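Long-range contact in ylmH (Streptococcus pneumoniae, PDB 2FPH), which is a putative cell-division factor that probably binds nucleic acid, with an RRM-like domain expected to recognise RNA: residues A[6-20]-A[33-47]. Sequence-based numbering, arbitrary orientation.
Sequences FSIEDRPFLDKGMEW and TPFINPHQEKLLKIL
Thr33 lies over one face of the Trp20 indole, its CB 4.2 Å from the centroid of the six-membered ring and its CG2 bearing on CE3 and CZ3; the carbonyl of Lys16 sits above the opposite face. Pro34 follows beside CZ2 and CH2 of the six-membered ring, its CD 3.6 Å from Trp20 CZ2. Ile36 lends its CG2 methyl to both aromatics, coming nearer to Phe13. Asn37 caps helix 38-47 in a capping box: its OD1 accepts from Gln40 N, while Gln40 OE1 takes Asn37 N in return. Here, in the YlmH N-terminal region, helices 11-20 and 38-47 cross at -48°, their axes 10.0 Å apart at closest approach. His39, its CG anti to the backbone N (chi1 -178°), swings its ring to Asp10 and donates its NE2 N-H to Asp10 OD1 at 2.8 Å, nearly straight at 166°. The donor lies on the syn side of Asp10 OD1, tilted from the carboxylate plane, and OD2 accepts from Ser7 N, gripping the carboxylate twice. Gln40, whose amide is already fixed by the box, is laid flat on Phe13: amide and ring are stacked, and CB stands 3.8 Å from the ring centroid in a CH-pi contact. Leu43 wedges between Phe13, Leu14 and Phe6, its CD1 at the Phe6 ring edge. Leu44, touched by Val69 and Leu71 of the small antiparallel sheet, reaches the Trp20 edge and passes close to Gly17, their CA atoms 6.1 Å apart. Ile46 sets CG2 against Phe6 CZ, and Leu47 ends the row between Leu14 CD2 and Met18 SD, 3.7 Å from Leu47 CG.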
loop_
_atom_site.group_PDB
_atom_site.type_symbol
_atom_site.label_atom_id
_atom_site.label_comp_id
_atom_site.label_asym_id
_atom_site.label_seq_id
_atom_site.Cartn_x
_atom_site.Cartn_y
_atom_site.Cartn_z
ATOM N N PHE A 6 -3.640 -23.464 -2.304
ATOM C CA PHE A 6 -2.441 -22.786 -1.857
ATOM C C PHE A 6 -1.218 -23.639 -2.148
ATOM O O PHE A 6 -1.317 -24.855 -2.443
ATOM C CB PHE A 6 -2.519 -22.506 -0.373
ATOM C CG PHE A 6 -3.725 -21.702 0.046
ATOM C CD1 PHE A 6 -3.998 -20.482 -0.558
ATOM C CD2 PHE A 6 -4.513 -22.129 1.057
ATOM C CE1 PHE A 6 -5.078 -19.753 -0.154
ATOM C CE2 PHE A 6 -5.616 -21.406 1.460
ATOM C CZ PHE A 6 -5.878 -20.184 0.841
ATOM N N SER A 7 -0.081 -22.992 -2.021
ATOM C CA SER A 7 1.234 -23.547 -2.279
ATOM C C SER A 7 2.094 -23.386 -1.026
ATOM O O SER A 7 1.754 -22.670 -0.097
ATOM C CB SER A 7 1.831 -22.818 -3.450
ATOM O OG SER A 7 2.345 -21.586 -3.037
ATOM N N ILE A 8 3.182 -24.145 -0.967
ATOM C CA ILE A 8 4.124 -24.020 0.148
ATOM C C ILE A 8 4.665 -22.578 0.248
ATOM O O ILE A 8 4.820 -22.053 1.379
ATOM C CB ILE A 8 5.293 -25.049 -0.021
ATOM C CG1 ILE A 8 4.754 -26.473 0.124
ATOM C CG2 ILE A 8 6.397 -24.807 0.986
ATOM C CD1 ILE A 8 5.602 -27.501 -0.671
ATOM N N GLU A 9 4.850 -21.941 -0.907
ATOM C CA GLU A 9 5.400 -20.594 -1.007
ATOM C C GLU A 9 4.439 -19.627 -0.268
ATOM O O GLU A 9 4.849 -18.609 0.259
ATOM C CB GLU A 9 5.568 -20.111 -2.443
ATOM C CG GLU A 9 6.813 -20.560 -3.199
ATOM C CD GLU A 9 6.933 -19.986 -4.626
ATOM O OE1 GLU A 9 6.226 -19.014 -5.071
ATOM O OE2 GLU A 9 7.790 -20.514 -5.360
ATOM N N ASP A 10 3.161 -19.963 -0.266
ATOM C CA ASP A 10 2.146 -19.045 0.321
ATOM C C ASP A 10 2.141 -19.047 1.840
ATOM O O ASP A 10 1.534 -18.164 2.450
ATOM C CB ASP A 10 0.738 -19.425 -0.129
ATOM C CG ASP A 10 0.512 -19.341 -1.623
ATOM O OD1 ASP A 10 1.092 -18.482 -2.326
ATOM O OD2 ASP A 10 -0.355 -20.092 -2.154
ATOM N N ARG A 11 2.757 -20.035 2.493
ATOM C CA ARG A 11 2.538 -20.254 3.924
ATOM C C ARG A 11 2.935 -19.106 4.800
ATOM O O ARG A 11 2.140 -18.727 5.653
ATOM C CB ARG A 11 3.073 -21.600 4.455
ATOM C CG ARG A 11 2.612 -22.776 3.617
ATOM C CD ARG A 11 3.518 -23.974 3.816
ATOM N NE ARG A 11 3.305 -24.510 5.157
ATOM C CZ ARG A 11 4.028 -25.464 5.720
ATOM N NH1 ARG A 11 5.142 -25.926 5.142
ATOM N NH2 ARG A 11 3.670 -25.902 6.924
ATOM N N PRO A 12 4.086 -18.491 4.605
ATOM C CA PRO A 12 4.444 -17.317 5.437
ATOM C C PRO A 12 3.407 -16.189 5.409
ATOM O O PRO A 12 3.038 -15.665 6.476
ATOM C CB PRO A 12 5.782 -16.912 4.893
ATOM C CG PRO A 12 6.302 -18.116 4.326
ATOM C CD PRO A 12 5.191 -18.867 3.686
ATOM N N PHE A 13 2.907 -15.863 4.212
ATOM C CA PHE A 13 1.886 -14.825 4.092
ATOM C C PHE A 13 0.605 -15.291 4.734
ATOM O O PHE A 13 -0.116 -14.497 5.395
ATOM C CB PHE A 13 1.628 -14.437 2.648
ATOM C CG PHE A 13 0.658 -13.306 2.553
ATOM C CD1 PHE A 13 1.048 -12.053 2.969
ATOM C CD2 PHE A 13 -0.627 -13.543 2.264
ATOM C CE1 PHE A 13 0.115 -11.043 3.054
ATOM C CE2 PHE A 13 -1.545 -12.516 2.267
ATOM C CZ PHE A 13 -1.108 -11.269 2.668
ATOM N N LEU A 14 0.225 -16.533 4.454
ATOM C CA LEU A 14 -1.051 -17.044 5.031
ATOM C C LEU A 14 -1.028 -17.022 6.550
ATOM O O LEU A 14 -2.029 -16.643 7.200
ATOM C CB LEU A 14 -1.389 -18.412 4.568
ATOM C CG LEU A 14 -1.662 -18.577 3.091
ATOM C CD1 LEU A 14 -1.690 -20.085 2.719
ATOM C CD2 LEU A 14 -2.927 -17.906 2.777
ATOM N N ASP A 15 0.131 -17.376 7.116
ATOM C CA ASP A 15 0.328 -17.241 8.550
ATOM C C ASP A 15 0.030 -15.831 9.067
ATOM O O ASP A 15 -0.603 -15.684 10.115
ATOM C CB ASP A 15 1.751 -17.595 8.923
ATOM C CG ASP A 15 2.042 -19.083 8.845
ATOM O OD1 ASP A 15 1.117 -19.956 8.742
ATOM O OD2 ASP A 15 3.234 -19.451 8.878
ATOM N N LYS A 16 0.526 -14.802 8.369
ATOM C CA LYS A 16 0.265 -13.400 8.729
ATOM C C LYS A 16 -1.212 -13.089 8.554
ATOM O O LYS A 16 -1.872 -12.362 9.353
ATOM C CB LYS A 16 1.081 -12.415 7.858
ATOM C CG LYS A 16 2.602 -12.422 8.022
ATOM C CD LYS A 16 3.198 -11.344 7.069
ATOM C CE LYS A 16 4.662 -10.996 7.384
ATOM N NZ LYS A 16 4.749 -9.907 8.401
ATOM N N GLY A 17 -1.778 -13.616 7.480
ATOM C CA GLY A 17 -3.194 -13.395 7.165
ATOM C C GLY A 17 -4.102 -13.912 8.259
ATOM O O GLY A 17 -5.085 -13.256 8.634
ATOM N N MET A 18 -3.766 -15.068 8.808
ATOM C CA MET A 18 -4.522 -15.664 9.914
ATOM C C MET A 18 -4.428 -14.858 11.194
ATOM O O MET A 18 -5.471 -14.696 11.920
ATOM C CB MET A 18 -4.089 -17.149 10.148
ATOM C CG MET A 18 -4.493 -18.088 9.093
ATOM S SD MET A 18 -6.219 -18.139 8.600
ATOM C CE MET A 18 -6.869 -18.516 10.160
ATOM N N GLU A 19 -3.288 -14.214 11.402
ATOM C CA GLU A 19 -3.101 -13.268 12.536
ATOM C C GLU A 19 -3.998 -12.075 12.389
ATOM O O GLU A 19 -4.655 -11.628 13.358
ATOM C CB GLU A 19 -1.594 -12.870 12.764
ATOM C CG GLU A 19 -0.729 -14.120 13.009
ATOM C CD GLU A 19 0.787 -13.941 12.926
ATOM O OE1 GLU A 19 1.306 -13.132 12.109
ATOM O OE2 GLU A 19 1.479 -14.654 13.690
ATOM N N TRP A 20 -4.092 -11.552 11.167
ATOM C CA TRP A 20 -4.957 -10.397 10.914
ATOM C C TRP A 20 -6.427 -10.759 11.106
ATOM O O TRP A 20 -7.187 -9.982 11.681
ATOM C CB TRP A 20 -4.729 -9.839 9.523
ATOM C CG TRP A 20 -3.326 -9.279 9.343
ATOM C CD1 TRP A 20 -2.439 -8.888 10.313
ATOM C CD2 TRP A 20 -2.640 -9.146 8.109
ATOM N NE1 TRP A 20 -1.247 -8.466 9.755
ATOM C CE2 TRP A 20 -1.347 -8.613 8.391
ATOM C CE3 TRP A 20 -2.988 -9.400 6.780
ATOM C CZ2 TRP A 20 -0.418 -8.347 7.383
ATOM C CZ3 TRP A 20 -2.030 -9.091 5.757
ATOM C CH2 TRP A 20 -0.798 -8.614 6.081
ATOM N N THR A 33 -4.492 -3.674 6.658
ATOM C CA THR A 33 -3.226 -4.283 6.379
ATOM C C THR A 33 -2.210 -3.282 5.874
ATOM O O THR A 33 -2.551 -2.131 5.445
ATOM C CB THR A 33 -3.334 -5.387 5.299
ATOM O OG1 THR A 33 -3.553 -4.795 3.973
ATOM C CG2 THR A 33 -4.417 -6.324 5.601
ATOM N N PRO A 34 -0.952 -3.686 5.846
ATOM C CA PRO A 34 0.043 -2.890 5.132
ATOM C C PRO A 34 -0.163 -3.017 3.640
ATOM O O PRO A 34 -1.019 -3.771 3.169
ATOM C CB PRO A 34 1.351 -3.575 5.487
ATOM C CG PRO A 34 1.045 -4.557 6.501
ATOM C CD PRO A 34 -0.360 -4.871 6.476
ATOM N N PHE A 35 0.708 -2.367 2.865
ATOM C CA PHE A 35 0.669 -2.652 1.425
ATOM C C PHE A 35 1.110 -4.095 1.117
ATOM O O PHE A 35 2.137 -4.569 1.631
ATOM C CB PHE A 35 1.486 -1.672 0.633
ATOM C CG PHE A 35 0.864 -0.318 0.518
ATOM C CD1 PHE A 35 -0.015 -0.067 -0.532
ATOM C CD2 PHE A 35 1.159 0.704 1.388
ATOM C CE1 PHE A 35 -0.584 1.177 -0.728
ATOM C CE2 PHE A 35 0.556 1.990 1.212
ATOM C CZ PHE A 35 -0.300 2.210 0.105
ATOM N N ILE A 36 0.311 -4.750 0.280
ATOM C CA ILE A 36 0.561 -6.124 -0.197
ATOM C C ILE A 36 0.427 -6.210 -1.698
ATOM O O ILE A 36 -0.174 -5.335 -2.348
ATOM C CB ILE A 36 -0.445 -7.108 0.515
ATOM C CG1 ILE A 36 -1.914 -6.813 0.195
ATOM C CG2 ILE A 36 -0.232 -7.109 2.027
ATOM C CD1 ILE A 36 -2.893 -7.855 0.781
ATOM N N ASN A 37 1.040 -7.237 -2.286
ATOM C CA ASN A 37 1.036 -7.431 -3.733
ATOM C C ASN A 37 -0.227 -8.147 -4.219
ATOM O O ASN A 37 -1.066 -8.550 -3.406
ATOM C CB ASN A 37 2.381 -8.062 -4.192
ATOM C CG ASN A 37 2.497 -9.529 -3.850
ATOM O OD1 ASN A 37 1.512 -10.259 -3.780
ATOM N ND2 ASN A 37 3.735 -9.997 -3.718
ATOM N N PRO A 38 -0.490 -8.145 -5.520
ATOM C CA PRO A 38 -1.722 -8.733 -6.046
ATOM C C PRO A 38 -1.950 -10.230 -5.700
ATOM O O PRO A 38 -3.050 -10.644 -5.445
ATOM C CB PRO A 38 -1.547 -8.531 -7.534
ATOM C CG PRO A 38 -0.727 -7.315 -7.614
ATOM C CD PRO A 38 0.324 -7.525 -6.593
ATOM N N HIS A 39 -0.890 -10.992 -5.633
ATOM C CA HIS A 39 -1.026 -12.371 -5.236
ATOM C C HIS A 39 -1.438 -12.522 -3.787
ATOM O O HIS A 39 -2.322 -13.279 -3.507
ATOM C CB HIS A 39 0.246 -13.133 -5.410
ATOM C CG HIS A 39 0.093 -14.570 -5.033
ATOM N ND1 HIS A 39 -0.588 -15.466 -5.824
ATOM C CD2 HIS A 39 0.593 -15.281 -3.989
ATOM C CE1 HIS A 39 -0.550 -16.664 -5.260
ATOM N NE2 HIS A 39 0.162 -16.581 -4.148
ATOM N N GLN A 40 -0.844 -11.690 -2.941
ATOM C CA GLN A 40 -1.175 -11.615 -1.517
ATOM C C GLN A 40 -2.572 -11.125 -1.293
ATOM O O GLN A 40 -3.288 -11.666 -0.407
ATOM C CB GLN A 40 -0.176 -10.752 -0.796
ATOM C CG GLN A 40 1.208 -11.394 -0.755
ATOM C CD GLN A 40 2.319 -10.493 -0.320
ATOM O OE1 GLN A 40 2.215 -9.267 -0.395
ATOM N NE2 GLN A 40 3.468 -11.116 0.051
ATOM N N GLU A 41 -3.012 -10.128 -2.058
ATOM C CA GLU A 41 -4.425 -9.726 -2.027
ATOM C C GLU A 41 -5.375 -10.866 -2.331
ATOM O O GLU A 41 -6.417 -10.995 -1.673
ATOM C CB GLU A 41 -4.628 -8.552 -3.019
ATOM C CG GLU A 41 -6.030 -7.991 -3.271
ATOM C CD GLU A 41 -6.097 -7.055 -4.497
ATOM O OE1 GLU A 41 -5.219 -7.142 -5.401
ATOM O OE2 GLU A 41 -7.063 -6.234 -4.577
ATOM N N LYS A 42 -5.051 -11.693 -3.336
ATOM C CA LYS A 42 -5.909 -12.801 -3.687
ATOM C C LYS A 42 -5.954 -13.840 -2.565
ATOM O O LYS A 42 -7.028 -14.284 -2.219
ATOM C CB LYS A 42 -5.446 -13.449 -5.000
ATOM C CG LYS A 42 -5.770 -12.659 -6.209
ATOM C CD LYS A 42 -5.591 -13.478 -7.523
ATOM C CE LYS A 42 -4.164 -13.662 -7.949
ATOM N NZ LYS A 42 -3.620 -12.480 -8.728
ATOM N N LEU A 43 -4.815 -14.094 -1.914
ATOM C CA LEU A 43 -4.741 -15.046 -0.789
ATOM C C LEU A 43 -5.571 -14.577 0.355
ATOM O O LEU A 43 -6.320 -15.358 0.909
ATOM C CB LEU A 43 -3.326 -15.161 -0.317
ATOM C CG LEU A 43 -2.413 -16.327 -0.682
ATOM C CD1 LEU A 43 -2.827 -17.216 -1.918
ATOM C CD2 LEU A 43 -0.971 -16.008 -0.521
ATOM N N LEU A 44 -5.487 -13.278 0.675
ATOM C CA LEU A 44 -6.197 -12.779 1.856
ATOM C C LEU A 44 -7.718 -12.803 1.568
ATOM O O LEU A 44 -8.512 -13.122 2.429
ATOM C CB LEU A 44 -5.675 -11.400 2.198
ATOM C CG LEU A 44 -5.588 -10.903 3.633
ATOM C CD1 LEU A 44 -5.720 -9.366 3.703
ATOM C CD2 LEU A 44 -6.203 -11.690 4.780
ATOM N N LYS A 45 -8.142 -12.426 0.366
ATOM C CA LYS A 45 -9.548 -12.540 -0.027
ATOM C C LYS A 45 -10.124 -13.970 0.155
ATOM O O LYS A 45 -11.216 -14.120 0.672
ATOM C CB LYS A 45 -9.719 -12.096 -1.484
ATOM C CG LYS A 45 -9.693 -10.580 -1.632
ATOM C CD LYS A 45 -9.505 -10.159 -3.053
ATOM C CE LYS A 45 -9.714 -8.649 -3.291
ATOM N NZ LYS A 45 -10.467 -7.972 -2.214
ATOM N N ILE A 46 -9.338 -14.969 -0.189
ATOM C CA ILE A 46 -9.717 -16.376 0.035
ATOM C C ILE A 46 -9.876 -16.724 1.551
ATOM O O ILE A 46 -10.945 -17.224 2.004
ATOM C CB ILE A 46 -8.768 -17.338 -0.616
ATOM C CG1 ILE A 46 -8.791 -17.199 -2.155
ATOM C CG2 ILE A 46 -9.150 -18.745 -0.276
ATOM C CD1 ILE A 46 -7.518 -17.813 -2.773
ATOM N N LEU A 47 -8.863 -16.337 2.324
ATOM C CA LEU A 47 -8.909 -16.561 3.793
ATOM C C LEU A 47 -10.121 -15.848 4.395
ATOM O O LEU A 47 -10.837 -16.414 5.192
ATOM C CB LEU A 47 -7.605 -16.092 4.437
ATOM C CG LEU A 47 -6.581 -16.984 5.138
ATOM C CD1 LEU A 47 -6.508 -18.423 4.611
ATOM C CD2 LEU A 47 -5.246 -16.319 5.241
#